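Local coordinates for cell wall surface anchor family protein (Streptococcus agalactiae serogroup V, PDB 3TW0) that forms the adhesive tip of a Gram-positive pilus, probably helping the bacterium attach to its host through a metal-binding von Willebrand factor A fold, at residues Gly174-Ser179 / Glu229-Phe234; Val77-Gly82 / Glu263-Asn268. The protein carries 2 engineered substitutions. All coordinates share one frame; numbering follows the deposited sequence.

Contact 1: residues Gly174-Ser179 / Glu229-Phe234; sequences GVPTMS and ESFKLF. With ACT (acetate ion), chain F.
F231 lies against V175 and P176 in the von Willebrand factor A fold, where the loop leaving central strand 165-172 of the parallel sheet passes close to the metal site. The loop carrying 229-234 packs on it without a direct hydrogen bond. The dense part of the contact is apolar. F231 has CG anti to its backbone N (chi1 177°), which lays its ring beside the proline, the two side chains pointing the same way. P176 CD comes to the ring edge, in its plane, and reaches F231 CD1 at 3.8 Å. V175 runs at about a right angle to F231 and places CG1 3.7 Å from F231 CB. Helix 335-344 lines the same region, with A338 against V175 and F341 against P176. P176 O is buried here with no conventional donor in the model; what it has is a CA-H...O contact from F231 CA at 3.5 Å and, obliquely, the ring's CD1.

Around T177 the contact is polar, with a water and an acetate among its partners. T177 CA approaches S230 O, and the water lies 2.9 Å from T177 O and accepts from S230 N at 3.0 Å. S230 meets the other loop through its backbone, while its OG accepts from K232 N, an ST turn. On the metal side, T177 OG1 sits between its own backbone N and carbonyl carbon (chi1 57°) and faces an acetate, probably from the crystallisation liquor. T143 and S22, both seen binding magnesium, also hold this acetate, through T143 OG1 and S22 N. The hydroxyl of T177 is hydrogen-bonded with T143 N as well, and T177 OG1 donates to acetate OXT at 2.8 Å.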
ATOM      1  N   GLY A 174       0.745  -9.410  -2.953  1.00 20.31           N
ATOM      2  CA  GLY A 174       1.956  -8.826  -3.534  1.00 18.42           C
ATOM      3  C   GLY A 174       1.812  -7.659  -4.490  1.00 17.50           C
ATOM      4  O   GLY A 174       2.724  -7.396  -5.291  1.00 15.98           O
ATOM      5  N   VAL A 175       0.690  -6.936  -4.431  1.00 16.27           N
ATOM      6  CA  VAL A 175       0.507  -5.818  -5.377  1.00 14.66           C
ATOM      7  C   VAL A 175       0.220  -4.506  -4.676  1.00 14.75           C
ATOM      8  O   VAL A 175      -0.957  -4.182  -4.416  1.00 15.45           O
ATOM      9  CB  VAL A 175      -0.589  -6.105  -6.447  1.00 15.58           C
ATOM     10  CG1 VAL A 175      -0.641  -4.980  -7.489  1.00 10.51           C
ATOM     11  CG2 VAL A 175      -0.363  -7.480  -7.128  1.00 15.45           C
ATOM     12  N   PRO A 176       1.277  -3.750  -4.332  1.00 14.78           N
ATOM     13  CA  PRO A 176       1.038  -2.477  -3.662  1.00 14.16           C
ATOM     14  C   PRO A 176       0.540  -1.445  -4.643  1.00 14.09           C
ATOM     15  O   PRO A 176       0.987  -1.412  -5.802  1.00 15.57           O
ATOM     16  CB  PRO A 176       2.411  -2.102  -3.111  1.00 14.27           C
ATOM     17  CG  PRO A 176       3.377  -2.675  -4.151  1.00 13.18           C
ATOM     18  CD  PRO A 176       2.732  -3.984  -4.557  1.00 15.28           C
ATOM     19  N   THR A 177      -0.368  -0.591  -4.184  1.00 13.15           N
ATOM     20  CA  THR A 177      -1.063   0.342  -5.061  1.00 13.49           C
ATOM     21  C   THR A 177      -1.135   1.724  -4.417  1.00 13.17           C
ATOM     22  O   THR A 177      -1.914   2.577  -4.829  1.00 12.67           O
ATOM     23  CB  THR A 177      -2.509  -0.127  -5.316  1.00 12.71           C
ATOM     24  OG1 THR A 177      -3.173  -0.256  -4.056  1.00 14.90           O
ATOM     25  CG2 THR A 177      -2.556  -1.475  -6.025  1.00 13.37           C
ATOM     26  N   MET A 178      -0.324   1.928  -3.383  1.00 13.97           N
ATOM     27  CA  MET A 178      -0.215   3.213  -2.704  1.00 14.70           C
ATOM     28  C   MET A 178       1.196   3.235  -2.183  1.00 14.33           C
ATOM     29  O   MET A 178       1.712   2.157  -1.892  1.00 14.25           O
ATOM     30  CB  MET A 178      -1.180   3.255  -1.525  1.00 13.61           C
ATOM     31  CG  MET A 178      -1.368   4.631  -0.947  1.00 15.22           C
ATOM     32  SD  MET A 178      -2.810   4.675   0.199  1.00 18.55           S
ATOM     33  CE  MET A 178      -4.174   4.934  -0.971  1.00 12.69           C
ATOM     34  N   SER A 179       1.779   4.427  -2.024  1.00 13.30           N
ATOM     35  CA  SER A 179       3.150   4.548  -1.534  1.00 13.34           C
ATOM     36  C   SER A 179       3.429   5.948  -1.063  1.00 13.19           C
ATOM     37  O   SER A 179       2.754   6.899  -1.488  1.00 13.19           O
ATOM     38  CB  SER A 179       4.155   4.167  -2.650  1.00 12.80           C
ATOM     39  OG  SER A 179       4.104   5.140  -3.683  1.00 11.69           O
ATOM     40  N   GLU A 229      -5.908   2.325  -7.320  1.00 20.45           N
ATOM     41  CA  GLU A 229      -6.357   2.103  -8.689  1.00 20.36           C
ATOM     42  C   GLU A 229      -5.417   1.083  -9.378  1.00 19.19           C
ATOM     43  O   GLU A 229      -5.872   0.187 -10.086  1.00 16.68           O
ATOM     44  CB  GLU A 229      -6.367   3.479  -9.398  1.00 21.57           C
ATOM     45  CG  GLU A 229      -6.703   3.525 -10.898  1.00 27.51           C
ATOM     46  CD  GLU A 229      -8.199   3.450 -11.184  1.00 35.86           C
ATOM     47  OE1 GLU A 229      -8.952   4.309 -10.650  1.00 39.33           O
ATOM     48  OE2 GLU A 229      -8.613   2.538 -11.941  1.00 37.61           O
ATOM     49  N   SER A 230      -4.108   1.179  -9.102  1.00 17.58           N
ATOM     50  CA  SER A 230      -3.122   0.409  -9.868  1.00 18.09           C
ATOM     51  C   SER A 230      -1.735   0.306  -9.212  1.00 17.47           C
ATOM     52  O   SER A 230      -1.307   1.175  -8.488  1.00 16.25           O
ATOM     53  CB  SER A 230      -2.990   0.975 -11.309  1.00 17.13           C
ATOM     54  OG  SER A 230      -2.039   0.234 -12.075  1.00 18.79           O
ATOM     55  N   PHE A 231      -1.063  -0.807  -9.476  1.00 18.05           N
ATOM     56  CA  PHE A 231       0.347  -0.958  -9.194  1.00 18.45           C
ATOM     57  C   PHE A 231       1.145   0.131  -9.934  1.00 18.64           C
ATOM     58  O   PHE A 231       2.167   0.599  -9.440  1.00 18.23           O
ATOM     59  CB  PHE A 231       0.765  -2.347  -9.676  1.00 18.09           C
ATOM     60  CG  PHE A 231       2.222  -2.638  -9.511  1.00 19.20           C
ATOM     61  CD1 PHE A 231       2.744  -2.946  -8.258  1.00 18.65           C
ATOM     62  CD2 PHE A 231       3.067  -2.662 -10.623  1.00 19.61           C
ATOM     63  CE1 PHE A 231       4.109  -3.257  -8.118  1.00 20.48           C
ATOM     64  CE2 PHE A 231       4.420  -2.971 -10.487  1.00 19.06           C
ATOM     65  CZ  PHE A 231       4.942  -3.253  -9.229  1.00 19.31           C
ATOM     66  N   LYS A 232       0.665   0.541 -11.108  1.00 18.12           N
ATOM     67  CA  LYS A 232       1.381   1.511 -11.933  1.00 19.09           C
ATOM     68  C   LYS A 232       0.998   2.948 -11.635  1.00 18.79           C
ATOM     69  O   LYS A 232      -0.123   3.216 -11.243  1.00 18.61           O
ATOM     70  CB  LYS A 232       1.140   1.233 -13.432  1.00 19.59           C
ATOM     71  CG  LYS A 232       1.893  -0.004 -13.973  1.00 23.17           C
ATOM     72  CD  LYS A 232       1.712  -0.172 -15.507  1.00 29.85           C
ATOM     73  CE  LYS A 232       0.495  -1.041 -15.895  1.00 32.58           C
ATOM     74  NZ  LYS A 232      -0.851  -0.415 -15.566  1.00 34.97           N
ATOM     75  N   LEU A 233       1.944   3.867 -11.813  1.00 18.55           N
ATOM     76  CA  LEU A 233       1.621   5.276 -11.920  1.00 18.34           C
ATOM     77  C   LEU A 233       1.481   5.568 -13.404  1.00 18.72           C
ATOM     78  O   LEU A 233       2.144   4.906 -14.226  1.00 19.35           O
ATOM     79  CB  LEU A 233       2.731   6.117 -11.300  1.00 18.18           C
ATOM     80  CG  LEU A 233       2.788   6.041  -9.766  1.00 19.56           C
ATOM     81  CD1 LEU A 233       4.164   6.406  -9.235  1.00 21.14           C
ATOM     82  CD2 LEU A 233       1.669   6.906  -9.090  1.00 18.31           C
ATOM     83  N   PHE A 234       0.667   6.556 -13.756  1.00 18.63           N
ATOM     84  CA  PHE A 234       0.250   6.715 -15.166  1.00 19.70           C
ATOM     85  C   PHE A 234       1.075   7.750 -15.901  1.00 19.58           C
ATOM     86  O   PHE A 234       1.255   8.862 -15.424  1.00 17.15           O
ATOM     87  CB  PHE A 234      -1.266   7.014 -15.272  1.00 20.01           C
ATOM     88  CG  PHE A 234      -2.127   5.964 -14.626  1.00 22.55           C
ATOM     89  CD1 PHE A 234      -2.120   4.657 -15.094  1.00 29.48           C
ATOM     90  CD2 PHE A 234      -2.916   6.263 -13.526  1.00 27.12           C
ATOM     91  CE1 PHE A 234      -2.922   3.662 -14.482  1.00 30.04           C
ATOM     92  CE2 PHE A 234      -3.727   5.284 -12.911  1.00 26.36           C
ATOM     93  CZ  PHE A 234      -3.723   3.994 -13.388  1.00 29.42           C
TER
HETATM   94  C   ACT F 702      -6.205  -2.858  -3.754  1.00 17.37           C
HETATM   95  O   ACT F 702      -6.103  -4.020  -3.324  1.00 16.64           O
HETATM   96  OXT ACT F 702      -5.139  -2.204  -3.728  1.00 15.99           O
HETATM   97  CH3 ACT F 702      -7.517  -2.271  -4.254  1.00 17.40           C
HETATM   98  O   HOH W   1      -3.291   3.424  -7.254  1.00 20.80           O

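Contact 2: residues Val77-Gly82 / Glu263-Asn268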
ATOM      1  N   VAL A  77     -11.440  11.805  -9.697  1.00 17.06           N
ATOM      2  CA  VAL A  77     -10.660  12.241 -10.825  1.00 17.11           C
ATOM      3  C   VAL A  77     -10.492  13.770 -10.748  1.00 16.52           C
ATOM      4  O   VAL A  77     -10.684  14.365  -9.688  1.00 17.36           O
ATOM      5  CB  VAL A  77     -11.257  11.721 -12.194  1.00 16.69           C
ATOM      6  CG1 VAL A  77     -11.158  10.214 -12.269  1.00 17.49           C
ATOM      7  CG2 VAL A  77     -12.728  12.152 -12.402  1.00 18.31           C
ATOM      8  N   ALA A  78     -10.095  14.414 -11.831  1.00 16.97           N
ATOM      9  CA  ALA A  78      -9.888  15.870 -11.790  1.00 18.02           C
ATOM     10  C   ALA A  78     -10.023  16.435 -13.176  1.00 18.65           C
ATOM     11  O   ALA A  78      -9.941  15.689 -14.156  1.00 19.41           O
ATOM     12  CB  ALA A  78      -8.511  16.220 -11.202  1.00 17.38           C
ATOM     13  N   ASP A  79     -10.234  17.744 -13.253  1.00 19.66           N
ATOM     14  CA  ASP A  79     -10.266  18.396 -14.532  1.00 21.34           C
ATOM     15  C   ASP A  79      -8.822  18.689 -14.965  1.00 22.15           C
ATOM     16  O   ASP A  79      -7.855  18.237 -14.307  1.00 21.08           O
ATOM     17  CB  ASP A  79     -11.171  19.654 -14.520  1.00 21.05           C
ATOM     18  CG  ASP A  79     -10.584  20.828 -13.734  1.00 22.64           C
ATOM     19  OD1 ASP A  79      -9.376  20.798 -13.423  1.00 21.02           O
ATOM     20  OD2 ASP A  79     -11.352  21.793 -13.421  1.00 21.35           O
ATOM     21  N   GLN A  80      -8.688  19.446 -16.058  1.00 23.18           N
ATOM     22  CA  GLN A  80      -7.391  19.739 -16.667  1.00 23.85           C
ATOM     23  C   GLN A  80      -6.504  20.626 -15.803  1.00 24.26           C
ATOM     24  O   GLN A  80      -5.286  20.685 -16.023  1.00 25.23           O
ATOM     25  CB  GLN A  80      -7.585  20.351 -18.051  1.00 24.73           C
ATOM     26  CG  GLN A  80      -8.004  21.828 -18.028  1.00 27.29           C
ATOM     27  CD  GLN A  80      -8.246  22.377 -19.405  1.00 30.40           C
ATOM     28  OE1 GLN A  80      -8.758  21.680 -20.294  1.00 31.68           O
ATOM     29  NE2 GLN A  80      -7.899  23.640 -19.591  1.00 29.51           N
ATOM     30  N   ASN A  81      -7.095  21.277 -14.799  1.00 23.63           N
ATOM     31  CA  ASN A  81      -6.318  22.046 -13.814  1.00 23.76           C
ATOM     32  C   ASN A  81      -6.010  21.331 -12.483  1.00 23.65           C
ATOM     33  O   ASN A  81      -5.465  21.937 -11.553  1.00 24.43           O
ATOM     34  CB  ASN A  81      -6.970  23.413 -13.557  1.00 22.99           C
ATOM     35  CG  ASN A  81      -7.097  24.215 -14.813  1.00 23.88           C
ATOM     36  OD1 ASN A  81      -6.128  24.342 -15.576  1.00 22.86           O
ATOM     37  ND2 ASN A  81      -8.296  24.726 -15.080  1.00 22.88           N
ATOM     38  N   GLY A  82      -6.338  20.057 -12.382  1.00 22.70           N
ATOM     39  CA  GLY A  82      -6.148  19.334 -11.108  1.00 22.46           C
ATOM     40  C   GLY A  82      -7.290  19.541 -10.111  1.00 22.22           C
ATOM     41  O   GLY A  82      -7.181  19.155  -8.953  1.00 21.99           O
ATOM     42  N   GLU A 263     -17.651  27.343  -8.944  1.00 37.90           N
ATOM     43  CA  GLU A 263     -16.602  26.548  -8.273  1.00 36.46           C
ATOM     44  C   GLU A 263     -15.236  26.529  -8.978  1.00 35.70           C
ATOM     45  O   GLU A 263     -14.215  26.335  -8.321  1.00 35.41           O
ATOM     46  CB  GLU A 263     -17.093  25.121  -8.026  1.00 36.22           C
ATOM     47  CG  GLU A 263     -17.889  24.976  -6.739  1.00 34.87           C
ATOM     48  CD  GLU A 263     -18.766  23.741  -6.715  1.00 34.00           C
ATOM     49  OE1 GLU A 263     -18.876  23.047  -7.762  1.00 32.73           O
ATOM     50  OE2 GLU A 263     -19.351  23.468  -5.644  1.00 32.12           O
ATOM     51  N   GLY A 264     -15.216  26.708 -10.301  1.00 34.82           N
ATOM     52  CA  GLY A 264     -13.948  26.893 -11.030  1.00 33.42           C
ATOM     53  C   GLY A 264     -13.485  25.736 -11.912  1.00 32.89           C
ATOM     54  O   GLY A 264     -12.344  25.708 -12.366  1.00 32.27           O
ATOM     55  N   TYR A 265     -14.370  24.776 -12.164  1.00 31.99           N
ATOM     56  CA  TYR A 265     -14.039  23.684 -13.056  1.00 31.43           C
ATOM     57  C   TYR A 265     -13.849  24.154 -14.485  1.00 32.04           C
ATOM     58  O   TYR A 265     -14.516  25.101 -14.930  1.00 32.17           O
ATOM     59  CB  TYR A 265     -15.125  22.634 -13.020  1.00 31.16           C
ATOM     60  CG  TYR A 265     -15.181  21.843 -11.736  1.00 29.38           C
ATOM     61  CD1 TYR A 265     -16.098  22.149 -10.737  1.00 28.49           C
ATOM     62  CD2 TYR A 265     -14.315  20.781 -11.527  1.00 29.57           C
ATOM     63  CE1 TYR A 265     -16.163  21.386  -9.557  1.00 27.11           C
ATOM     64  CE2 TYR A 265     -14.365  20.026 -10.362  1.00 26.96           C
ATOM     65  CZ  TYR A 265     -15.281  20.323  -9.395  1.00 26.54           C
ATOM     66  OH  TYR A 265     -15.301  19.553  -8.260  1.00 25.98           O
ATOM     67  N   ALA A 266     -12.932  23.507 -15.193  1.00 31.73           N
ATOM     68  CA  ALA A 266     -12.769  23.737 -16.612  1.00 32.38           C
ATOM     69  C   ALA A 266     -13.934  23.053 -17.313  1.00 33.16           C
ATOM     70  O   ALA A 266     -14.036  21.823 -17.299  1.00 32.84           O
ATOM     71  CB  ALA A 266     -11.456  23.173 -17.105  1.00 31.85           C
ATOM     72  N   ILE A 267     -14.823  23.854 -17.899  1.00 33.56           N
ATOM     73  CA  ILE A 267     -15.995  23.315 -18.591  1.00 34.78           C
ATOM     74  C   ILE A 267     -15.977  23.803 -20.024  1.00 35.16           C
ATOM     75  O   ILE A 267     -16.022  25.002 -20.267  1.00 35.17           O
ATOM     76  CB  ILE A 267     -17.325  23.751 -17.948  1.00 34.92           C
ATOM     77  CG1 ILE A 267     -17.288  23.594 -16.430  1.00 35.22           C
ATOM     78  CG2 ILE A 267     -18.491  22.965 -18.539  1.00 35.66           C
ATOM     79  CD1 ILE A 267     -18.406  24.326 -15.719  1.00 34.31           C
ATOM     80  N   ASN A 268     -15.887  22.872 -20.963  1.00 35.47           N
ATOM     81  CA  ASN A 268     -15.875  23.208 -22.375  1.00 36.16           C
ATOM     82  C   ASN A 268     -17.166  22.718 -23.021  1.00 36.34           C
ATOM     83  O   ASN A 268     -17.252  21.561 -23.464  1.00 36.06           O
ATOM     84  CB  ASN A 268     -14.651  22.607 -23.072  1.00 36.12           C
ATOM     85  CG  ASN A 268     -14.618  22.913 -24.579  1.00 38.51           C
ATOM     86  OD1 ASN A 268     -15.599  23.397 -25.169  1.00 40.79           O
ATOM     87  ND2 ASN A 268     -13.492  22.624 -25.204  1.00 38.83           N
TER
HETATM   88  O   HOH W   2     -10.160  23.914 -12.936  1.00 23.37           O
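With chi1 at 72°, D79 tucks its carboxylate between its own backbone N and carbonyl carbon and extends it towards A266; Y265, whose CG stands anti to its carbonyl carbon (chi1 -71°), meets D79 OD2 obliquely with its ring. D79 OD2 accepts from A266 N at 2.9 Å in a nearly straight bond, although the N-H comes from well above the carboxylate plane. Y265 CD2, the nearest ring atom, lies 3.7 Å from D79 OD2. The other oxygen serves its own loop: D79 OD1 takes N81 N at 2.7 Å, forming an Asx turn, and also K83 N. G82 N closes the type I turn onto D79 O.

Beyond the carboxylate, A266 CB packs against the aliphatic part of Q80, 3.8 Å from Q80 CG, and N81 ND2, on the solvent-exposed turn, lies 4.1 Å from A266 CB. A water joins the two loops there, donating to G264 O and accepting from N81 ND2 at 3.0 Å. G264 ends helix 257-263 in a Schellman motif, and Y265 OH reaches on to A84 O. The contact thus ties the turn after strand 70-78 to the linker between that helix and strand 271-276, the antiparallel partner of 70-78. With both carboxylate oxygens receiving backbone N-H groups, D79 is probably ionised, and the N-H groups of both loops probably stabilise the negative charge its two oxygens share.

Contact 1 lies near the middle of the chain and contact 2 far out, their centres 25 Å apart and their nearest atoms about 7 Å apart without touching. Contact 1 is buried, about 7 Å from the centre of the chain, and the side chain of T177 comes within about 5 Å of the bound magnesium. Contact 2, about 28 Å from that centre, is partly solvent-exposed and away from the annotated metal sites. Along the sequence, contact 1 is nested inside the loop that contact 2 closes: after 77-82 the chain first adds further strands to the antiparallel sheet, then runs through the metal-site region, and returns by strand 249-251 to 263-268.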